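Local atomic coordinates of phosphoribulokinase 1 (PDB entry 1A7J), a protein that catalyses the ATP-dependent phosphorylation of D-ribulose 5-phosphate to D-ribulose 1,5-bisphosphate in the Calvin cycle. Residues Ile7-Gly12 with Leu128-Leu133; Trp162-His167 with Arg221-Ala226; Val231-Arg236 with Asn259-Pro264; Ala50-Glu55 with Ala65-Phe70. All coordinates share one frame; numbering follows the deposited sequence.

Contact 1 of 4, residues Ile7-Gly12 with Leu128-Leu133; sequences IISVTG and LFYEGL
Ile8 is bonded on both sides, to Leu128 and to Tyr130, in a ladder of backbone hydrogen bonds between the parallel strands 7-11 and 127-132, neighbours in the core sheet of the P-loop NTPase fold. Among the ladder's bonds, Ile8 N donates to Leu128 O (3.1 Å) and Tyr130 N to Ile8 O (3.0 Å); Val10 N then gives to Tyr130 O and Gly132 N to Val10 O, both nearly straight. The last rung, Gly12 N to Gly132 O, bends to 138° as the first strand runs into the loop predicted to bind ATP. CA-H groups of Ile7, Phe129, Glu131 and Thr11 add contacts to carbonyls of the ladder.

Apolar contacts flank the ladder on both faces of the sheet. On one, Ile7 CG2 lies alongside Leu128 and meets its CD2 at 3.5 Å. On the other, with CG anti to the backbone N (chi1 179°), the Phe129 ring comes nearer strand 7-11: Ile8 CG2 reaches the ring edge in plane, and Val10 CG2 meets CE1 obliquely at 3.7 Å. Phe25 of helix 21-32 also meets this ring. Replacing Phe129 with an alanine would probably open a gap beside Val10 CG2, Ile8 CG2 and Phe25.

Polar side chains mostly bond beyond the pair: Ser9 OG to Gly135 O, and Thr11 OG1 to OE1 of Gln198, whose NE2 also donates to Leu133 O.

Contact 2 of 4, residues Trp162-His167 with Arg221-Ala226; sequences WIQKIH and RWIPTA. With SO4 (sulfate ion), chain B.
His167, Ile163 and Gln164 project from helix 158-168 against the loop 221-226 that leads towards strand 229-235. The closer-packed part centres on the His167 imidazole. Its NE2 donates to Arg221 O at 3.2 Å, with the oxygen almost in the ring plane; the N-H points fairly straight at it (158°), yet the nitrogen stands above the carbonyl plane and misses the lone-pair directions. Ile223 CG1 approaches the same imidazole obliquely, 4.0 Å from His167 CG, as the two side chains slide past each other in opposite directions. Ile163 CG2, anti to its own backbone N (chi1 -68° for CG1), lies against the loop backbone from Trp222 O at 3.9 Å to Pro224 CD at 4.1 Å.

The margins are looser. Gln164 crosses Ile223 at about a right angle, touching through CG and Ile223 CG2 at 4.0 Å, while the Arg221 and Trp222 side chains start away from the helix on the exposed side. Lys165, a catalytic-site residue, points away from the loop: its NZ forms a salt bridge with Asp169 and a weak hydrogen bond to O4 of a sulfate, probably from the crystallisation liquor. The chemistry thus divides the helix, with one imidazole hydrogen bond and apolar contacts fastening it to the loop while its lysine serves the catalytic site.

Contact 3 of 4, residues Val231-Arg236 with Asn259-Pro264; sequences VVIRFR and NSIVVP
An antiparallel pair, strands 229-235 and 260-264, lies in the part of the mixed sheet beyond its parallel strands, with Ile233 and Ile261 facing each other in a hydrogen-bonded pair. Ile233 N reaches Ile261 O at 2.8 Å, nearly straight at 174°, and Ile261 N returns to Ile233 O. Val231 and Val263 exchange a second such pair of bonds. Between them Val232 and Val262 form a non-hydrogen-bonded pair, as do Arg234 and Ser260 further on.

On the face carrying the isoleucines, Ile261 CG2 sits between its backbone N and carbonyl carbon (chi1 -175° for CG1) and presses alongside Ile233 CB at 3.6 Å; Ile233 CD1 extends to Val263 CB at 4.1 Å. Helix 268-284 covers this side through Ala271 and Ile275. On the other face Arg234 CG touches Ser260 CB at 3.6 Å. The same CG lies 3.6 Å from Asn259 ND2, the guanidinium turned 80° from that amide. Asn259 meets Phe235 through two bonds, the second weak: its O accepts from Phe235 N at 3.2 Å, and its ND2 donates to Phe235 O at 3.4 Å.

Contact 4 of 4, residues Ala50-Glu55 with Ala65-Phe70; sequences ADMKAE and ATFSHF. With SO4 (sulfate ion), chain B.
Met52 reaches from helix 49-62 to the loop 65-70, meeting Phe67 and His69. From CB its chain runs to CG, anti to the backbone N (chi1 171°), then bends at chi2 towards the loop. SD lies over one face of the His69 imidazole, 4.3 Å from the ring centroid, and obliquely beside Phe67 at 4.9 Å from that ring's centroid: a Met-aromatic contact with each. The CE tip presses obliquely on Phe67 CE2 at 3.3 Å. One helical turn on, Glu55 CG touches the same CE2 at 3.6 Å, while its carboxylate pairs with Arg59 and Arg58.

His69 also holds the sulfate: ND1 donates to O3 at 3.1 Å, and the backbone N makes a weak hydrogen bond to O1. With an alanine in place of His69, sulfate O3 would probably lose its imidazole donor and Met52 SD the ring face it covers. Sulfur and methyl thus pack the helix against the loop without any hydrogen bond between them, and the imidazole offers a face to the Met52 sulfur and, by ND1, an N-H to an anion beside the catalytic site.

How the contacts relate
Along the chain the first segment of contact 1 comes before both segments of contact 4, and strand 127-132 then completes contact 1; contacts 2 and 3 follow in turn. Contacts 1 and 3 belong to the same mixed sheet, one in its parallel part and one in its antiparallel part, with centres about 19 Å apart. Contacts 2 and 4 have centres about 23 Å apart, yet Lys165 and His69, far apart in sequence, meet at one sulfate near the catalytic residues. Contact 4 also touches contact 1, Phe70 CE1 lying 3.9 Å from Leu133 CG. Contact 3 lies across the chain's centre from contact 4, about 35 Å between centres, well away from that anion site.

Contact 1 of 4, residues Ile7-Gly12 with Leu128-Leu133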
loop_
_atom_site.group_PDB
_atom_site.type_symbol
_atom_site.label_atom_id
_atom_site.label_comp_id
_atom_site.label_asym_id
_atom_site.label_seq_id
_atom_site.Cartn_x
_atom_site.Cartn_y
_atom_site.Cartn_z
ATOM N N ILE A 7 13.573 -6.475 -2.634
ATOM C CA ILE A 7 12.475 -5.536 -2.780
ATOM C C ILE A 7 11.459 -5.789 -1.666
ATOM O O ILE A 7 11.041 -6.922 -1.468
ATOM C CB ILE A 7 11.783 -5.716 -4.125
ATOM C CG1 ILE A 7 12.810 -6.016 -5.200
ATOM C CG2 ILE A 7 11.093 -4.457 -4.517
ATOM C CD1 ILE A 7 12.193 -6.524 -6.472
ATOM N N ILE A 8 11.157 -4.747 -0.887
ATOM C CA ILE A 8 10.087 -4.732 0.129
ATOM C C ILE A 8 8.840 -4.052 -0.432
ATOM O O ILE A 8 8.922 -2.953 -0.978
ATOM C CB ILE A 8 10.528 -3.943 1.379
ATOM C CG1 ILE A 8 11.664 -4.688 2.072
ATOM C CG2 ILE A 8 9.339 -3.754 2.348
ATOM C CD1 ILE A 8 12.329 -3.877 3.113
ATOM N N SER A 9 7.675 -4.639 -0.182
ATOM C CA SER A 9 6.449 -4.244 -0.874
ATOM C C SER A 9 5.262 -4.155 0.074
ATOM O O SER A 9 4.761 -5.182 0.538
ATOM C CB SER A 9 6.151 -5.257 -1.977
ATOM O OG SER A 9 5.015 -4.899 -2.740
ATOM N N VAL A 10 4.816 -2.921 0.331
ATOM C CA VAL A 10 3.640 -2.601 1.146
ATOM C C VAL A 10 2.424 -2.343 0.250
ATOM O O VAL A 10 2.448 -1.465 -0.607
ATOM C CB VAL A 10 3.905 -1.328 1.975
ATOM C CG1 VAL A 10 2.740 -1.029 2.872
ATOM C CG2 VAL A 10 5.192 -1.468 2.782
ATOM N N THR A 11 1.373 -3.133 0.398
ATOM C CA THR A 11 0.203 -2.960 -0.455
ATOM C C THR A 11 -1.048 -2.706 0.375
ATOM O O THR A 11 -1.105 -3.091 1.545
ATOM C CB THR A 11 -0.029 -4.172 -1.339
ATOM O OG1 THR A 11 -1.111 -3.911 -2.228
ATOM C CG2 THR A 11 -0.418 -5.341 -0.510
ATOM N N GLY A 12 -1.972 -1.934 -0.189
ATOM C CA GLY A 12 -3.223 -1.633 0.484
ATOM C C GLY A 12 -3.419 -0.189 0.929
ATOM O O GLY A 12 -4.531 0.336 0.880
ATOM N N LEU A 128 14.930 -1.958 -2.817
ATOM C CA LEU A 128 13.877 -1.100 -3.345
ATOM C C LEU A 128 12.713 -1.176 -2.372
ATOM O O LEU A 128 12.587 -2.149 -1.638
ATOM C CB LEU A 128 13.443 -1.573 -4.750
ATOM C CG LEU A 128 12.103 -1.191 -5.414
ATOM C CD1 LEU A 128 11.975 0.314 -5.613
ATOM C CD2 LEU A 128 11.996 -1.886 -6.750
ATOM N N PHE A 129 11.959 -0.085 -2.283
ATOM C CA PHE A 129 10.780 -0.011 -1.439
ATOM C C PHE A 129 9.611 0.464 -2.271
ATOM O O PHE A 129 9.688 1.509 -2.895
ATOM C CB PHE A 129 11.007 0.983 -0.314
ATOM C CG PHE A 129 9.828 1.149 0.599
ATOM C CD1 PHE A 129 9.427 0.101 1.424
ATOM C CD2 PHE A 129 9.162 2.370 0.681
ATOM C CE1 PHE A 129 8.381 0.260 2.329
ATOM C CE2 PHE A 129 8.118 2.543 1.577
ATOM C CZ PHE A 129 7.724 1.487 2.406
ATOM N N TYR A 130 8.501 -0.257 -2.211
ATOM C CA TYR A 130 7.289 0.137 -2.919
ATOM C C TYR A 130 6.154 0.356 -1.901
ATOM O O TYR A 130 6.016 -0.418 -0.954
ATOM C CB TYR A 130 6.908 -0.970 -3.904
ATOM C CG TYR A 130 5.573 -0.783 -4.559
ATOM C CD1 TYR A 130 4.405 -1.226 -3.947
ATOM C CD2 TYR A 130 5.466 -0.133 -5.783
ATOM C CE1 TYR A 130 3.168 -1.020 -4.522
ATOM C CE2 TYR A 130 4.219 0.085 -6.382
ATOM C CZ TYR A 130 3.083 -0.366 -5.740
ATOM O OH TYR A 130 1.850 -0.199 -6.330
ATOM N N GLU A 131 5.388 1.436 -2.058
ATOM C CA GLU A 131 4.124 1.622 -1.330
ATOM C C GLU A 131 2.959 1.921 -2.302
ATOM O O GLU A 131 3.000 2.917 -3.047
ATOM C CB GLU A 131 4.266 2.763 -0.301
ATOM C CG GLU A 131 3.001 3.044 0.558
ATOM C CD GLU A 131 3.209 4.093 1.661
ATOM O OE1 GLU A 131 4.045 5.008 1.472
ATOM O OE2 GLU A 131 2.526 4.005 2.713
ATOM N N GLY A 132 1.938 1.056 -2.321
ATOM C CA GLY A 132 0.711 1.393 -3.029
ATOM C C GLY A 132 -0.349 0.333 -2.953
ATOM O O GLY A 132 -0.277 -0.521 -2.092
ATOM N N LEU A 133 -1.326 0.382 -3.855
ATOM C CA LEU A 133 -2.385 -0.630 -3.919
ATOM C C LEU A 133 -2.112 -1.893 -4.741
ATOM O O LEU A 133 -3.001 -2.736 -4.862
ATOM C CB LEU A 133 -3.694 -0.028 -4.446
ATOM C CG LEU A 133 -4.462 1.154 -3.847
ATOM C CD1 LEU A 133 -3.766 1.760 -2.678
ATOM C CD2 LEU A 133 -4.606 2.180 -4.933
#

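Contact 2 of 4, residues Trp162-His167 with Arg221-Ala226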
loop_
_atom_site.group_PDB
_atom_site.type_symbol
_atom_site.label_atom_id
_atom_site.label_comp_id
_atom_site.label_asym_id
_atom_site.label_seq_id
_atom_site.Cartn_x
_atom_site.Cartn_y
_atom_site.Cartn_z
ATOM N N TRP A 162 -14.052 3.417 3.020
ATOM C CA TRP A 162 -15.073 4.330 2.512
ATOM C C TRP A 162 -15.048 5.687 3.209
ATOM O O TRP A 162 -15.169 6.699 2.555
ATOM C CB TRP A 162 -16.460 3.747 2.682
ATOM C CG TRP A 162 -16.681 2.464 2.013
ATOM C CD1 TRP A 162 -15.835 1.821 1.153
ATOM C CD2 TRP A 162 -17.892 1.732 2.009
ATOM N NE1 TRP A 162 -16.472 0.742 0.583
ATOM C CE2 TRP A 162 -17.737 0.668 1.086
ATOM C CE3 TRP A 162 -19.112 1.899 2.663
ATOM C CZ2 TRP A 162 -18.760 -0.219 0.801
ATOM C CZ3 TRP A 162 -20.133 1.023 2.375
ATOM C CH2 TRP A 162 -19.954 -0.032 1.445
ATOM N N ILE A 163 -15.044 5.704 4.533
ATOM C CA ILE A 163 -14.947 6.952 5.269
ATOM C C ILE A 163 -13.697 7.666 4.833
ATOM O O ILE A 163 -13.707 8.870 4.658
ATOM C CB ILE A 163 -14.825 6.705 6.783
ATOM C CG1 ILE A 163 -16.133 6.119 7.312
ATOM C CG2 ILE A 163 -14.480 8.007 7.534
ATOM C CD1 ILE A 163 -15.967 5.060 8.421
ATOM N N GLN A 164 -12.598 6.935 4.741
ATOM C CA GLN A 164 -11.339 7.539 4.332
ATOM C C GLN A 164 -11.478 8.131 2.937
ATOM O O GLN A 164 -10.947 9.196 2.657
ATOM C CB GLN A 164 -10.187 6.518 4.368
ATOM C CG GLN A 164 -9.374 6.579 5.661
ATOM C CD GLN A 164 -8.295 5.504 5.796
ATOM O OE1 GLN A 164 -8.000 4.767 4.855
ATOM N NE2 GLN A 164 -7.657 5.457 6.966
ATOM N N LYS A 165 -12.311 7.515 2.111
ATOM C CA LYS A 165 -12.425 7.919 0.723
ATOM C C LYS A 165 -13.426 9.057 0.566
ATOM O O LYS A 165 -13.165 10.019 -0.143
ATOM C CB LYS A 165 -12.845 6.728 -0.126
ATOM C CG LYS A 165 -13.348 7.108 -1.473
ATOM C CD LYS A 165 -12.223 7.620 -2.331
ATOM C CE LYS A 165 -12.730 8.013 -3.714
ATOM N NZ LYS A 165 -11.706 8.743 -4.537
ATOM N N ILE A 166 -14.555 8.952 1.264
ATOM C CA ILE A 166 -15.639 9.929 1.195
ATOM C C ILE A 166 -15.093 11.252 1.681
ATOM O O ILE A 166 -15.416 12.303 1.127
ATOM C CB ILE A 166 -16.829 9.514 2.082
ATOM C CG1 ILE A 166 -17.660 8.438 1.402
ATOM C CG2 ILE A 166 -17.734 10.654 2.316
ATOM C CD1 ILE A 166 -18.098 7.406 2.340
ATOM N N HIS A 167 -14.117 11.184 2.576
ATOM C CA HIS A 167 -13.465 12.395 3.020
ATOM C C HIS A 167 -12.510 13.024 2.014
ATOM O O HIS A 167 -12.511 14.243 1.876
ATOM C CB HIS A 167 -12.790 12.176 4.360
ATOM C CG HIS A 167 -13.688 12.462 5.517
ATOM N ND1 HIS A 167 -14.917 11.849 5.655
ATOM C CD2 HIS A 167 -13.631 13.411 6.484
ATOM C CE1 HIS A 167 -15.582 12.420 6.648
ATOM N NE2 HIS A 167 -14.822 13.369 7.169
ATOM N N ARG A 221 -18.591 12.105 10.077
ATOM C CA ARG A 221 -18.231 13.489 10.112
ATOM C C ARG A 221 -16.728 13.638 10.124
ATOM O O ARG A 221 -16.225 14.663 9.696
ATOM C CB ARG A 221 -18.860 14.144 11.338
ATOM C CG ARG A 221 -19.155 15.654 11.145
ATOM C CD ARG A 221 -20.249 16.158 12.134
ATOM N NE ARG A 221 -21.562 16.092 11.480
ATOM C CZ ARG A 221 -22.560 16.962 11.711
ATOM N NH1 ARG A 221 -22.557 17.744 12.809
ATOM N NH2 ARG A 221 -23.644 16.963 10.905
ATOM N N TRP A 222 -16.014 12.616 10.609
ATOM C CA TRP A 222 -14.548 12.573 10.494
ATOM C C TRP A 222 -13.964 11.180 10.573
ATOM O O TRP A 222 -14.683 10.193 10.710
ATOM C CB TRP A 222 -13.865 13.467 11.536
ATOM C CG TRP A 222 -14.455 13.402 12.893
ATOM C CD1 TRP A 222 -15.671 13.887 13.279
ATOM C CD2 TRP A 222 -13.799 12.945 14.088
ATOM N NE1 TRP A 222 -15.816 13.775 14.641
ATOM C CE2 TRP A 222 -14.684 13.206 15.166
ATOM C CE3 TRP A 222 -12.549 12.365 14.355
ATOM C CZ2 TRP A 222 -14.345 12.901 16.508
ATOM C CZ3 TRP A 222 -12.211 12.065 15.687
ATOM C CH2 TRP A 222 -13.110 12.336 16.744
ATOM N N ILE A 223 -12.686 11.089 10.254
ATOM C CA ILE A 223 -12.052 9.794 10.200
ATOM C C ILE A 223 -11.670 9.413 11.605
ATOM O O ILE A 223 -11.053 10.188 12.311
ATOM C CB ILE A 223 -10.801 9.830 9.319
ATOM C CG1 ILE A 223 -11.145 10.525 8.003
ATOM C CG2 ILE A 223 -10.317 8.426 9.046
ATOM C CD1 ILE A 223 -9.941 10.781 7.120
ATOM N N PRO A 224 -12.092 8.224 12.048
ATOM C CA PRO A 224 -11.558 7.563 13.238
ATOM C C PRO A 224 -10.047 7.692 13.367
ATOM O O PRO A 224 -9.304 7.165 12.545
ATOM C CB PRO A 224 -11.968 6.119 13.033
ATOM C CG PRO A 224 -13.223 6.207 12.239
ATOM C CD PRO A 224 -12.991 7.331 11.288
ATOM N N THR A 225 -9.600 8.377 14.416
ATOM C CA THR A 225 -8.176 8.621 14.659
ATOM C C THR A 225 -7.459 7.325 15.006
ATOM O O THR A 225 -8.090 6.329 15.271
ATOM C CB THR A 225 -7.966 9.619 15.830
ATOM O OG1 THR A 225 -8.487 9.063 17.043
ATOM C CG2 THR A 225 -8.683 10.926 15.549
ATOM N N ALA A 226 -6.140 7.351 15.088
ATOM C CA ALA A 226 -5.423 6.172 15.564
ATOM C C ALA A 226 -5.950 5.700 16.907
ATOM O O ALA A 226 -6.120 4.510 17.128
ATOM C CB ALA A 226 -3.927 6.456 15.662
HETATM S S SO4 B . -11.134 6.653 -7.898
HETATM O O1 SO4 B . -11.292 6.018 -9.175
HETATM O O2 SO4 B . -10.421 5.780 -7.004
HETATM O O3 SO4 B . -10.400 7.868 -8.071
HETATM O O4 SO4 B . -12.412 6.950 -7.357
#

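Contact 3 of 4, residues Val231-Arg236 with Asn259-Pro264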
loop_
_atom_site.group_PDB
_atom_site.type_symbol
_atom_site.label_atom_id
_atom_site.label_comp_id
_atom_site.label_asym_id
_atom_site.label_seq_id
_atom_site.Cartn_x
_atom_site.Cartn_y
_atom_site.Cartn_z
ATOM N N VAL A 231 -5.193 -2.315 15.606
ATOM C CA VAL A 231 -4.561 -2.921 14.451
ATOM C C VAL A 231 -4.289 -4.373 14.758
ATOM O O VAL A 231 -3.780 -4.703 15.824
ATOM C CB VAL A 231 -3.231 -2.224 14.100
ATOM C CG1 VAL A 231 -2.658 -2.814 12.852
ATOM C CG2 VAL A 231 -3.447 -0.743 13.897
ATOM N N VAL A 232 -4.794 -5.236 13.893
ATOM C CA VAL A 232 -4.512 -6.662 13.950
ATOM C C VAL A 232 -3.274 -6.900 13.106
ATOM O O VAL A 232 -3.252 -6.529 11.937
ATOM C CB VAL A 232 -5.657 -7.469 13.317
ATOM C CG1 VAL A 232 -5.445 -8.912 13.520
ATOM C CG2 VAL A 232 -6.996 -7.030 13.904
ATOM N N ILE A 233 -2.238 -7.503 13.679
ATOM C CA ILE A 233 -1.056 -7.818 12.896
ATOM C C ILE A 233 -0.967 -9.317 12.790
ATOM O O ILE A 233 -0.747 -9.981 13.782
ATOM C CB ILE A 233 0.205 -7.283 13.547
ATOM C CG1 ILE A 233 0.004 -5.830 13.938
ATOM C CG2 ILE A 233 1.346 -7.353 12.574
ATOM C CD1 ILE A 233 0.948 -5.378 15.018
ATOM N N ARG A 234 -1.361 -9.856 11.643
ATOM C CA ARG A 234 -1.283 -11.287 11.417
ATOM C C ARG A 234 -0.075 -11.695 10.580
ATOM O O ARG A 234 0.113 -11.170 9.483
ATOM C CB ARG A 234 -2.543 -11.782 10.740
ATOM C CG ARG A 234 -2.747 -13.246 10.988
ATOM C CD ARG A 234 -3.656 -13.891 10.004
ATOM N NE ARG A 234 -3.114 -13.765 8.677
ATOM C CZ ARG A 234 -3.022 -14.751 7.810
ATOM N NH1 ARG A 234 -3.599 -15.926 8.039
ATOM N NH2 ARG A 234 -2.397 -14.520 6.675
ATOM N N PHE A 235 0.702 -12.653 11.096
ATOM C CA PHE A 235 1.823 -13.251 10.375
ATOM C C PHE A 235 1.405 -14.505 9.609
ATOM O O PHE A 235 1.036 -15.511 10.211
ATOM C CB PHE A 235 2.959 -13.620 11.328
ATOM C CG PHE A 235 3.503 -12.462 12.108
ATOM C CD1 PHE A 235 2.708 -11.792 13.037
ATOM C CD2 PHE A 235 4.800 -12.015 11.902
ATOM C CE1 PHE A 235 3.195 -10.694 13.738
ATOM C CE2 PHE A 235 5.293 -10.908 12.601
ATOM C CZ PHE A 235 4.484 -10.252 13.510
ATOM N N ARG A 236 1.602 -14.484 8.291
ATOM C CA ARG A 236 1.456 -15.670 7.427
ATOM C C ARG A 236 2.058 -16.896 8.106
ATOM O O ARG A 236 1.434 -17.953 8.162
ATOM C CB ARG A 236 2.179 -15.445 6.081
ATOM C CG ARG A 236 1.517 -16.081 4.845
ATOM C CD ARG A 236 2.527 -16.669 3.799
ATOM N NE ARG A 236 3.521 -15.727 3.238
ATOM C CZ ARG A 236 3.606 -15.374 1.949
ATOM N NH1 ARG A 236 2.566 -15.533 1.136
ATOM N NH2 ARG A 236 4.691 -14.751 1.494
ATOM N N ASN A 259 -1.466 -16.708 15.930
ATOM C CA ASN A 259 -0.646 -16.080 14.909
ATOM C C ASN A 259 -0.984 -14.651 14.614
ATOM O O ASN A 259 -0.550 -14.147 13.592
ATOM C CB ASN A 259 -0.715 -16.875 13.602
ATOM C CG ASN A 259 -1.995 -16.629 12.799
ATOM O OD1 ASN A 259 -3.077 -16.464 13.346
ATOM N ND2 ASN A 259 -1.877 -16.737 11.491
ATOM N N SER A 260 -1.734 -13.981 15.487
ATOM C CA SER A 260 -1.974 -12.553 15.298
ATOM C C SER A 260 -2.048 -11.739 16.575
ATOM O O SER A 260 -2.576 -12.192 17.569
ATOM C CB SER A 260 -3.222 -12.327 14.435
ATOM O OG SER A 260 -4.409 -12.702 15.089
ATOM N N ILE A 261 -1.414 -10.581 16.578
ATOM C CA ILE A 261 -1.387 -9.749 17.766
ATOM C C ILE A 261 -2.273 -8.531 17.518
ATOM O O ILE A 261 -2.265 -7.983 16.406
ATOM C CB ILE A 261 0.074 -9.313 18.081
ATOM C CG1 ILE A 261 0.144 -8.536 19.410
ATOM C CG2 ILE A 261 0.608 -8.503 16.956
ATOM C CD1 ILE A 261 1.559 -8.371 19.982
ATOM N N VAL A 262 -3.139 -8.197 18.476
ATOM C CA VAL A 262 -3.888 -6.943 18.393
ATOM C C VAL A 262 -3.199 -5.842 19.196
ATOM O O VAL A 262 -2.819 -6.040 20.336
ATOM C CB VAL A 262 -5.342 -7.104 18.879
ATOM C CG1 VAL A 262 -6.116 -5.848 18.590
ATOM C CG2 VAL A 262 -5.987 -8.279 18.182
ATOM N N VAL A 263 -3.089 -4.665 18.610
ATOM C CA VAL A 263 -2.217 -3.638 19.127
ATOM C C VAL A 263 -2.976 -2.313 19.090
ATOM O O VAL A 263 -3.573 -1.989 18.075
ATOM C CB VAL A 263 -0.961 -3.636 18.235
ATOM C CG1 VAL A 263 -0.617 -2.269 17.715
ATOM C CG2 VAL A 263 0.205 -4.222 19.007
ATOM N N PRO A 264 -3.078 -1.579 20.214
ATOM C CA PRO A 264 -3.711 -0.262 20.119
ATOM C C PRO A 264 -3.242 0.556 18.916
ATOM O O PRO A 264 -2.061 0.537 18.590
ATOM C CB PRO A 264 -3.333 0.406 21.433
ATOM C CG PRO A 264 -2.659 -0.660 22.261
ATOM C CD PRO A 264 -2.920 -1.967 21.613
#

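Contact 4 of 4, residues Ala50-Glu55 with Ala65-Phe70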
loop_
_atom_site.group_PDB
_atom_site.type_symbol
_atom_site.label_atom_id
_atom_site.label_comp_id
_atom_site.label_asym_id
_atom_site.label_seq_id
_atom_site.Cartn_x
_atom_site.Cartn_y
_atom_site.Cartn_z
ATOM N N ALA A 50 -6.948 14.005 -16.600
ATOM C CA ALA A 50 -7.890 14.248 -17.691
ATOM C C ALA A 50 -8.209 12.966 -18.415
ATOM O O ALA A 50 -9.373 12.620 -18.573
ATOM C CB ALA A 50 -7.328 15.249 -18.662
ATOM N N ASP A 51 -7.163 12.207 -18.732
ATOM C CA ASP A 51 -7.297 10.961 -19.477
ATOM C C ASP A 51 -8.208 9.970 -18.779
ATOM O O ASP A 51 -9.015 9.278 -19.418
ATOM C CB ASP A 51 -5.924 10.337 -19.699
ATOM C CG ASP A 51 -5.154 11.004 -20.816
ATOM O OD1 ASP A 51 -5.686 11.969 -21.411
ATOM O OD2 ASP A 51 -4.026 10.561 -21.116
ATOM N N MET A 52 -8.120 9.947 -17.457
ATOM C CA MET A 52 -8.874 8.982 -16.680
ATOM C C MET A 52 -10.300 9.464 -16.544
ATOM O O MET A 52 -11.238 8.708 -16.783
ATOM C CB MET A 52 -8.236 8.808 -15.306
ATOM C CG MET A 52 -9.048 7.981 -14.335
ATOM S SD MET A 52 -8.494 6.278 -14.169
ATOM C CE MET A 52 -9.969 5.568 -13.362
ATOM N N LYS A 53 -10.449 10.753 -16.252
ATOM C CA LYS A 53 -11.762 11.361 -16.055
ATOM C C LYS A 53 -12.526 11.162 -17.351
ATOM O O LYS A 53 -13.724 10.859 -17.357
ATOM C CB LYS A 53 -11.618 12.861 -15.743
ATOM C CG LYS A 53 -10.961 13.188 -14.381
ATOM C CD LYS A 53 -11.859 12.845 -13.160
ATOM C CE LYS A 53 -11.083 12.812 -11.824
ATOM N NZ LYS A 53 -10.890 14.166 -11.197
ATOM N N ALA A 54 -11.754 11.115 -18.430
ATOM C CA ALA A 54 -12.285 10.901 -19.762
ATOM C C ALA A 54 -12.528 9.422 -19.984
ATOM O O ALA A 54 -13.592 9.038 -20.489
ATOM C CB ALA A 54 -11.307 11.435 -20.789
ATOM N N GLU A 55 -11.593 8.596 -19.512
ATOM C CA GLU A 55 -11.715 7.157 -19.660
ATOM C C GLU A 55 -12.966 6.644 -18.968
ATOM O O GLU A 55 -13.584 5.698 -19.438
ATOM C CB GLU A 55 -10.493 6.462 -19.089
ATOM C CG GLU A 55 -10.525 4.960 -19.261
ATOM C CD GLU A 55 -10.360 4.531 -20.697
ATOM O OE1 GLU A 55 -10.004 5.378 -21.534
ATOM O OE2 GLU A 55 -10.528 3.338 -20.987
ATOM N N ALA A 65 -20.056 0.685 -15.151
ATOM C CA ALA A 65 -19.804 1.267 -13.847
ATOM C C ALA A 65 -18.876 0.359 -13.039
ATOM O O ALA A 65 -19.202 -0.047 -11.918
ATOM C CB ALA A 65 -21.129 1.498 -13.112
ATOM N N THR A 66 -17.740 -0.005 -13.638
ATOM C CA THR A 66 -16.776 -0.876 -12.968
ATOM C C THR A 66 -15.318 -0.451 -13.095
ATOM O O THR A 66 -14.430 -1.142 -12.599
ATOM C CB THR A 66 -16.862 -2.328 -13.465
ATOM O OG1 THR A 66 -16.222 -2.437 -14.744
ATOM C CG2 THR A 66 -18.321 -2.788 -13.555
ATOM N N PHE A 67 -15.054 0.610 -13.846
ATOM C CA PHE A 67 -13.685 1.094 -13.966
ATOM C C PHE A 67 -13.302 2.059 -12.827
ATOM O O PHE A 67 -14.078 2.965 -12.476
ATOM C CB PHE A 67 -13.490 1.778 -15.312
ATOM C CG PHE A 67 -12.059 2.053 -15.637
ATOM C CD1 PHE A 67 -11.160 1.004 -15.780
ATOM C CD2 PHE A 67 -11.602 3.358 -15.738
ATOM C CE1 PHE A 67 -9.839 1.245 -16.005
ATOM C CE2 PHE A 67 -10.277 3.618 -15.963
ATOM C CZ PHE A 67 -9.391 2.566 -16.094
ATOM N N SER A 68 -12.124 1.839 -12.236
ATOM C CA SER A 68 -11.578 2.739 -11.221
ATOM C C SER A 68 -10.095 2.527 -11.086
ATOM O O SER A 68 -9.562 1.560 -11.626
ATOM C CB SER A 68 -12.227 2.485 -9.864
ATOM O OG SER A 68 -11.986 1.160 -9.415
ATOM N N HIS A 69 -9.489 3.324 -10.212
ATOM C CA HIS A 69 -8.055 3.262 -9.906
ATOM C C HIS A 69 -7.574 1.947 -9.309
ATOM O O HIS A 69 -6.389 1.781 -9.063
ATOM C CB HIS A 69 -7.691 4.384 -8.939
ATOM C CG HIS A 69 -7.246 5.636 -9.620
ATOM N ND1 HIS A 69 -7.768 6.875 -9.317
ATOM C CD2 HIS A 69 -6.358 5.834 -10.624
ATOM C CE1 HIS A 69 -7.228 7.783 -10.112
ATOM N NE2 HIS A 69 -6.368 7.177 -10.914
ATOM N N PHE A 70 -8.520 1.094 -8.945
ATOM C CA PHE A 70 -8.249 -0.221 -8.407
ATOM C C PHE A 70 -8.063 -1.247 -9.526
ATOM O O PHE A 70 -7.315 -2.217 -9.358
ATOM C CB PHE A 70 -9.413 -0.658 -7.504
ATOM C CG PHE A 70 -9.451 0.033 -6.153
ATOM C CD1 PHE A 70 -8.287 0.519 -5.563
ATOM C CD2 PHE A 70 -10.644 0.105 -5.440
ATOM C CE1 PHE A 70 -8.305 1.065 -4.280
ATOM C CE2 PHE A 70 -10.677 0.646 -4.156
ATOM C CZ PHE A 70 -9.503 1.127 -3.575
HETATM S S SO4 B . -11.134 6.653 -7.898
HETATM O O1 SO4 B . -11.292 6.018 -9.175
HETATM O O2 SO4 B . -10.421 5.780 -7.004
HETATM O O3 SO4 B . -10.400 7.868 -8.071
HETATM O O4 SO4 B . -12.412 6.950 -7.357
#